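Local coordinates for fusolin (Anomala cuprea entomopoxvirus, PDB 4YN1), which crystallises in vivo as the viral spindles that enhance virulence, and probably acts on chitin through a fold of the lytic polysaccharide monooxygenase family, at residues L172-T177 against M198-P203; N130-E135 against V202-T207. All coordinates share one frame; numbering follows the deposited sequence.

Overall arrangement
Both contacts use strand 194-203, once by its side chains and once by its backbone edge. Interaction 2 lies within the four-stranded antiparallel sheet: strand 131-140 pairs with the end of strand 194-203 through main-chain hydrogen bonds, and side chains flank the ladder. Interaction 1 instead joins two sheets, strand 170-176 of the mixed sheet meeting strand 194-203 through apolar and sulfur-aromatic packing. The centres lie about 11 Å apart; the segments overlap at V202 and P203, of which P203 touches in both contacts. Each is partly buried, with M198 and V200 inside in interaction 1, V202 and I134 in interaction 2; interaction 1 adjoins the glycan on N175, whereas interaction 2 runs out into a loop.

Interaction 1: residues L172-T177 against M198-P203; sequences LVFNST and MIVPVP. With NAG (2-acetamido-2-deoxy-beta-D-glucopyranose), chain B.
F174 lays its ring against M198: CZ of F174 sits 3.6 Å from CB of M198, and M198 CG lies above one ring face, displaced toward the rim. The thioether follows, M198 SD standing 4.6 Å from the centroid of the F174 ring and 34° off its normal, an oblique Met-aromatic contact. The chain of M198 gets there by a first torsion of 63°, which places CG between backbone N and carbonyl carbon, and by bends at chi2 and chi3. F174 CD2 also comes 3.6 Å from I199 O, an oblique approach. Beside it V173 points the same way: its CG2 meets V200 CG1 at 3.6 Å, the two side chains crossing at about a right angle, and its CG1 reaches P203 CD at 4.0 Å. The P201 ring rests on the carbonyl oxygen of V173. Consecutive residues can both face strand 194-203 because V173 and F174 form a classic beta bulge opposite V151 of strand 147-154. Beyond the bulge N175 turns away and carries an N-linked glycan, its ND2 bonded to C1 of NAG at 1.4 Å; E150 and the carbonyl of R78 hydrogen-bond the sugar. The axes of the two short strand segments come within 6.3 Å, their directions 163° apart and so nearly antiparallel; this is wider than backbone pairing, and side-chain packing therefore joins the two sheets here, as in a beta sandwich.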
loop_
_atom_site.group_PDB
_atom_site.type_symbol
_atom_site.label_atom_id
_atom_site.label_comp_id
_atom_site.label_asym_id
_atom_site.label_seq_id
_atom_site.Cartn_x
_atom_site.Cartn_y
_atom_site.Cartn_z
ATOM N N LEU A 172 -8.358 12.980 -0.175
ATOM C CA LEU A 172 -8.199 12.905 -1.635
ATOM C C LEU A 172 -7.171 13.903 -2.117
ATOM O O LEU A 172 -7.253 15.080 -1.788
ATOM C CB LEU A 172 -9.540 13.174 -2.318
ATOM C CG LEU A 172 -9.549 13.087 -3.847
ATOM C CD1 LEU A 172 -9.432 11.636 -4.296
ATOM C CD2 LEU A 172 -10.826 13.676 -4.421
ATOM N N VAL A 173 -6.177 13.432 -2.874
ATOM C CA VAL A 173 -5.153 14.295 -3.446
ATOM C C VAL A 173 -5.129 14.321 -4.982
ATOM O O VAL A 173 -4.463 15.195 -5.543
ATOM C CB VAL A 173 -3.748 14.049 -2.844
ATOM C CG1 VAL A 173 -3.764 14.242 -1.329
ATOM C CG2 VAL A 173 -3.155 12.688 -3.222
ATOM N N PHE A 174 -5.790 13.373 -5.642
ATOM C CA PHE A 174 -5.725 13.248 -7.094
ATOM C C PHE A 174 -6.958 12.533 -7.581
ATOM O O PHE A 174 -7.394 11.558 -6.967
ATOM C CB PHE A 174 -4.443 12.468 -7.458
ATOM C CG PHE A 174 -4.204 12.260 -8.932
ATOM C CD1 PHE A 174 -4.862 11.258 -9.624
ATOM C CD2 PHE A 174 -3.360 13.101 -9.639
ATOM C CE1 PHE A 174 -4.635 11.071 -10.993
ATOM C CE2 PHE A 174 -3.126 12.906 -10.998
ATOM C CZ PHE A 174 -3.789 11.906 -11.675
ATOM N N ASN A 175 -7.526 13.007 -8.685
ATOM C CA ASN A 175 -8.681 12.370 -9.263
ATOM C C ASN A 175 -8.690 12.698 -10.744
ATOM O O ASN A 175 -9.039 13.820 -11.104
ATOM C CB ASN A 175 -9.954 12.839 -8.573
ATOM C CG ASN A 175 -11.221 12.237 -9.120
ATOM O OD1 ASN A 175 -11.200 11.357 -9.996
ATOM N ND2 ASN A 175 -12.365 12.649 -8.580
ATOM N N SER A 176 -8.314 11.738 -11.595
ATOM C CA SER A 176 -8.226 12.013 -13.035
ATOM C C SER A 176 -8.153 10.749 -13.861
ATOM O O SER A 176 -7.687 9.700 -13.402
ATOM C CB SER A 176 -6.960 12.833 -13.320
ATOM O OG SER A 176 -6.940 13.366 -14.634
ATOM N N THR A 177 -8.534 10.878 -15.131
ATOM C CA THR A 177 -8.283 9.834 -16.112
ATOM C C THR A 177 -6.814 10.074 -16.429
ATOM O O THR A 177 -6.321 11.190 -16.267
ATOM C CB THR A 177 -9.201 9.971 -17.352
ATOM O OG1 THR A 177 -9.069 11.296 -17.834
ATOM C CG2 THR A 177 -10.626 9.679 -17.041
ATOM N N MET A 198 1.393 9.229 -13.223
ATOM C CA MET A 198 0.606 10.417 -12.857
ATOM C C MET A 198 1.366 11.190 -11.789
ATOM O O MET A 198 2.015 10.592 -10.931
ATOM C CB MET A 198 -0.827 10.026 -12.399
ATOM C CG MET A 198 -0.870 9.173 -11.154
ATOM S SD MET A 198 -2.175 7.963 -11.035
ATOM C CE MET A 198 -1.457 6.611 -12.097
ATOM N N ILE A 199 1.332 12.512 -11.866
ATOM C CA ILE A 199 1.998 13.353 -10.883
ATOM C C ILE A 199 1.037 13.561 -9.748
ATOM O O ILE A 199 0.006 14.210 -9.924
ATOM C CB ILE A 199 2.487 14.729 -11.451
ATOM C CG1 ILE A 199 3.390 14.547 -12.708
ATOM C CG2 ILE A 199 3.225 15.522 -10.351
ATOM C CD1 ILE A 199 4.546 13.714 -12.508
ATOM N N VAL A 200 1.385 13.025 -8.579
ATOM C CA VAL A 200 0.556 13.107 -7.397
ATOM C C VAL A 200 1.141 14.165 -6.443
ATOM O O VAL A 200 2.271 13.997 -6.001
ATOM C CB VAL A 200 0.447 11.731 -6.700
ATOM C CG1 VAL A 200 -0.405 11.817 -5.424
ATOM C CG2 VAL A 200 -0.165 10.705 -7.639
ATOM N N PRO A 201 0.364 15.203 -6.086
ATOM C CA PRO A 201 0.862 16.213 -5.113
ATOM C C PRO A 201 0.705 15.669 -3.705
ATOM O O PRO A 201 -0.380 15.696 -3.130
ATOM C CB PRO A 201 -0.040 17.432 -5.367
ATOM C CG PRO A 201 -1.289 16.881 -5.937
ATOM C CD PRO A 201 -0.999 15.525 -6.548
ATOM N N VAL A 202 1.786 15.130 -3.160
ATOM C CA VAL A 202 1.725 14.501 -1.844
ATOM C C VAL A 202 1.971 15.569 -0.785
ATOM O O VAL A 202 3.006 16.235 -0.850
ATOM C CB VAL A 202 2.740 13.343 -1.735
ATOM C CG1 VAL A 202 2.676 12.699 -0.347
ATOM C CG2 VAL A 202 2.463 12.297 -2.810
ATOM N N PRO A 203 1.059 15.728 0.200
ATOM C CA PRO A 203 1.287 16.704 1.255
ATOM C C PRO A 203 2.452 16.277 2.140
ATOM O O PRO A 203 2.689 15.081 2.390
ATOM C CB PRO A 203 -0.058 16.708 2.022
ATOM C CG PRO A 203 -0.605 15.368 1.833
ATOM C CD PRO A 203 -0.212 15.013 0.420
HETATM C C1 NAG B . -13.635 12.164 -9.034
HETATM C C2 NAG B . -14.710 12.236 -7.954
HETATM C C3 NAG B . -16.023 11.724 -8.547
HETATM C C4 NAG B . -16.380 12.509 -9.802
HETATM C C5 NAG B . -15.208 12.473 -10.781
HETATM C C6 NAG B . -15.419 13.312 -12.024
HETATM C C7 NAG B . -14.311 11.859 -5.572
HETATM C C8 NAG B . -13.813 10.894 -4.536
HETATM N N2 NAG B . -14.311 11.418 -6.823
HETATM O O3 NAG B . -17.064 11.807 -7.572
HETATM O O4 NAG B . -17.514 11.928 -10.433
HETATM O O5 NAG B . -14.046 12.999 -10.122
HETATM O O6 NAG B . -15.704 14.667 -11.694
HETATM O O7 NAG B . -14.711 12.981 -5.282
#

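Interaction 2: residues N130-E135 against V202-T207; sequences NTIPIE and VPYRQT
I132 and V202 form a hydrogen-bonded antiparallel pair: I132 N donates to V202 O at 2.8 Å, nearly straight at 174°, and V202 N returns a bond to I132 O at 3.0 Å, approaching from above that carbonyl's plane. One step on, T131 and P203 make a non-hydrogen-bonded pair, as the register sets. The ladder resumes with Y204 N to N130 O at 2.9 Å, again from above the carbonyl plane. Two weaker CA-H...O contacts fill the gaps, P203 CA to N130 O at 3.3 Å and T131 CA to V202 O.

This is the end of the pairing of strands 131-140 and 194-203 in the four-stranded antiparallel sheet of the LPMO-like fold, just before the chain leaves strand 194-203 for a loop.

Apolar packing gathers on the face shared by I132 and V202. I134 CG1 lies 3.5 Å from V202 CG2; each of these carbons stands anti to its own carbonyl carbon, which turns the two toward each other. I132 CD1 comes 3.9 Å from Y204 CB and meets the tyrosine at its ring edge, while F233 of strand 223-234 backs I132 and V202.

Polar side chains sit at the loop end. N130 OD1 approaches Y204 CB at 3.6 Å, its amide tilted 33° from the ring, and the phenol OH is hydrogen-bonded to N235. Within 202-207 itself, R205 curls back: its NH1 donates to Y204 O at 2.8 Å, and NH2 reaches the carbonyl of T154.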
loop_
_atom_site.group_PDB
_atom_site.type_symbol
_atom_site.label_atom_id
_atom_site.label_comp_id
_atom_site.label_asym_id
_atom_site.label_seq_id
_atom_site.Cartn_x
_atom_site.Cartn_y
_atom_site.Cartn_z
ATOM N N ASN A 130 5.314 22.235 1.371
ATOM C CA ASN A 130 4.167 21.473 1.852
ATOM C C ASN A 130 3.533 20.526 0.845
ATOM O O ASN A 130 2.632 19.768 1.226
ATOM C CB ASN A 130 3.134 22.386 2.517
ATOM C CG ASN A 130 3.243 22.391 4.012
ATOM O OD1 ASN A 130 4.102 21.723 4.651
ATOM N ND2 ASN A 130 2.347 23.117 4.616
ATOM N N THR A 131 3.934 20.601 -0.422
ATOM C CA THR A 131 3.449 19.663 -1.450
ATOM C C THR A 131 4.646 19.157 -2.179
ATOM O O THR A 131 5.424 19.963 -2.700
ATOM C CB THR A 131 2.455 20.326 -2.411
ATOM O OG1 THR A 131 1.438 20.902 -1.624
ATOM C CG2 THR A 131 1.818 19.337 -3.376
ATOM N N ILE A 132 4.801 17.825 -2.225
ATOM C CA ILE A 132 5.908 17.183 -2.878
ATOM C C ILE A 132 5.350 16.411 -4.069
ATOM O O ILE A 132 4.673 15.428 -3.865
ATOM C CB ILE A 132 6.691 16.272 -1.923
ATOM C CG1 ILE A 132 7.335 17.118 -0.782
ATOM C CG2 ILE A 132 7.771 15.521 -2.701
ATOM C CD1 ILE A 132 6.560 17.215 0.410
ATOM N N PRO A 133 5.609 16.828 -5.300
ATOM C CA PRO A 133 5.110 16.050 -6.443
ATOM C C PRO A 133 5.863 14.720 -6.593
ATOM O O PRO A 133 7.082 14.688 -6.556
ATOM C CB PRO A 133 5.371 16.961 -7.626
ATOM C CG PRO A 133 6.546 17.786 -7.204
ATOM C CD PRO A 133 6.377 18.008 -5.747
ATOM N N ILE A 134 5.125 13.631 -6.668
ATOM C CA ILE A 134 5.700 12.289 -6.876
ATOM C C ILE A 134 5.186 11.796 -8.233
ATOM O O ILE A 134 3.981 11.835 -8.442
ATOM C CB ILE A 134 5.194 11.371 -5.730
ATOM C CG1 ILE A 134 5.614 11.914 -4.325
ATOM C CG2 ILE A 134 5.590 9.896 -5.917
ATOM C CD1 ILE A 134 6.957 11.973 -4.038
ATOM N N GLU A 135 6.043 11.242 -9.106
ATOM C CA GLU A 135 5.497 10.669 -10.337
ATOM C C GLU A 135 5.167 9.235 -9.999
ATOM O O GLU A 135 6.041 8.374 -9.990
ATOM C CB GLU A 135 6.458 10.738 -11.495
ATOM C CG GLU A 135 5.840 10.212 -12.769
ATOM C CD GLU A 135 6.869 10.117 -13.867
ATOM O OE1 GLU A 135 7.929 9.494 -13.631
ATOM O OE2 GLU A 135 6.561 10.544 -15.001
ATOM N N VAL A 202 1.786 15.130 -3.160
ATOM C CA VAL A 202 1.725 14.501 -1.844
ATOM C C VAL A 202 1.971 15.569 -0.785
ATOM O O VAL A 202 3.006 16.235 -0.850
ATOM C CB VAL A 202 2.740 13.343 -1.735
ATOM C CG1 VAL A 202 2.676 12.699 -0.347
ATOM C CG2 VAL A 202 2.463 12.297 -2.810
ATOM N N PRO A 203 1.059 15.728 0.200
ATOM C CA PRO A 203 1.287 16.704 1.255
ATOM C C PRO A 203 2.452 16.277 2.140
ATOM O O PRO A 203 2.689 15.081 2.390
ATOM C CB PRO A 203 -0.058 16.708 2.022
ATOM C CG PRO A 203 -0.605 15.368 1.833
ATOM C CD PRO A 203 -0.212 15.013 0.420
ATOM N N TYR A 204 3.209 17.248 2.584
ATOM C CA TYR A 204 4.314 16.992 3.480
ATOM C C TYR A 204 3.836 16.286 4.748
ATOM O O TYR A 204 2.781 16.596 5.284
ATOM C CB TYR A 204 5.010 18.303 3.858
ATOM C CG TYR A 204 6.050 18.154 4.943
ATOM C CD1 TYR A 204 5.692 18.179 6.290
ATOM C CD2 TYR A 204 7.397 18.052 4.633
ATOM C CE1 TYR A 204 6.648 18.021 7.292
ATOM C CE2 TYR A 204 8.360 17.911 5.630
ATOM C CZ TYR A 204 7.989 17.963 6.956
ATOM O OH TYR A 204 8.955 17.780 7.913
ATOM N N ARG A 205 4.693 15.412 5.258
ATOM C CA ARG A 205 4.506 14.679 6.501
ATOM C C ARG A 205 5.847 14.537 7.173
ATOM O O ARG A 205 6.842 14.357 6.483
ATOM C CB ARG A 205 3.981 13.268 6.187
ATOM C CG ARG A 205 2.575 13.207 5.571
ATOM C CD ARG A 205 1.538 13.475 6.611
ATOM N NE ARG A 205 0.186 13.473 6.072
ATOM C CZ ARG A 205 -0.468 14.533 5.612
ATOM N NH1 ARG A 205 0.125 15.729 5.566
ATOM N NH2 ARG A 205 -1.722 14.416 5.199
ATOM N N GLN A 206 5.887 14.537 8.513
ATOM C CA GLN A 206 7.120 14.224 9.230
ATOM C C GLN A 206 6.953 12.852 9.894
ATOM O O GLN A 206 7.704 12.511 10.810
ATOM C CB GLN A 206 7.500 15.309 10.245
ATOM C CG GLN A 206 6.436 15.625 11.268
ATOM C CD GLN A 206 7.007 16.223 12.542
ATOM O OE1 GLN A 206 8.164 16.014 12.928
ATOM N NE2 GLN A 206 6.170 16.884 13.271
ATOM N N THR A 207 5.908 12.095 9.495
ATOM C CA THR A 207 5.626 10.769 9.988
ATOM C C THR A 207 5.511 9.815 8.808
ATOM O O THR A 207 5.283 10.241 7.685
ATOM C CB THR A 207 4.303 10.808 10.775
ATOM O OG1 THR A 207 3.317 11.439 9.950
ATOM C CG2 THR A 207 4.432 11.602 12.078
#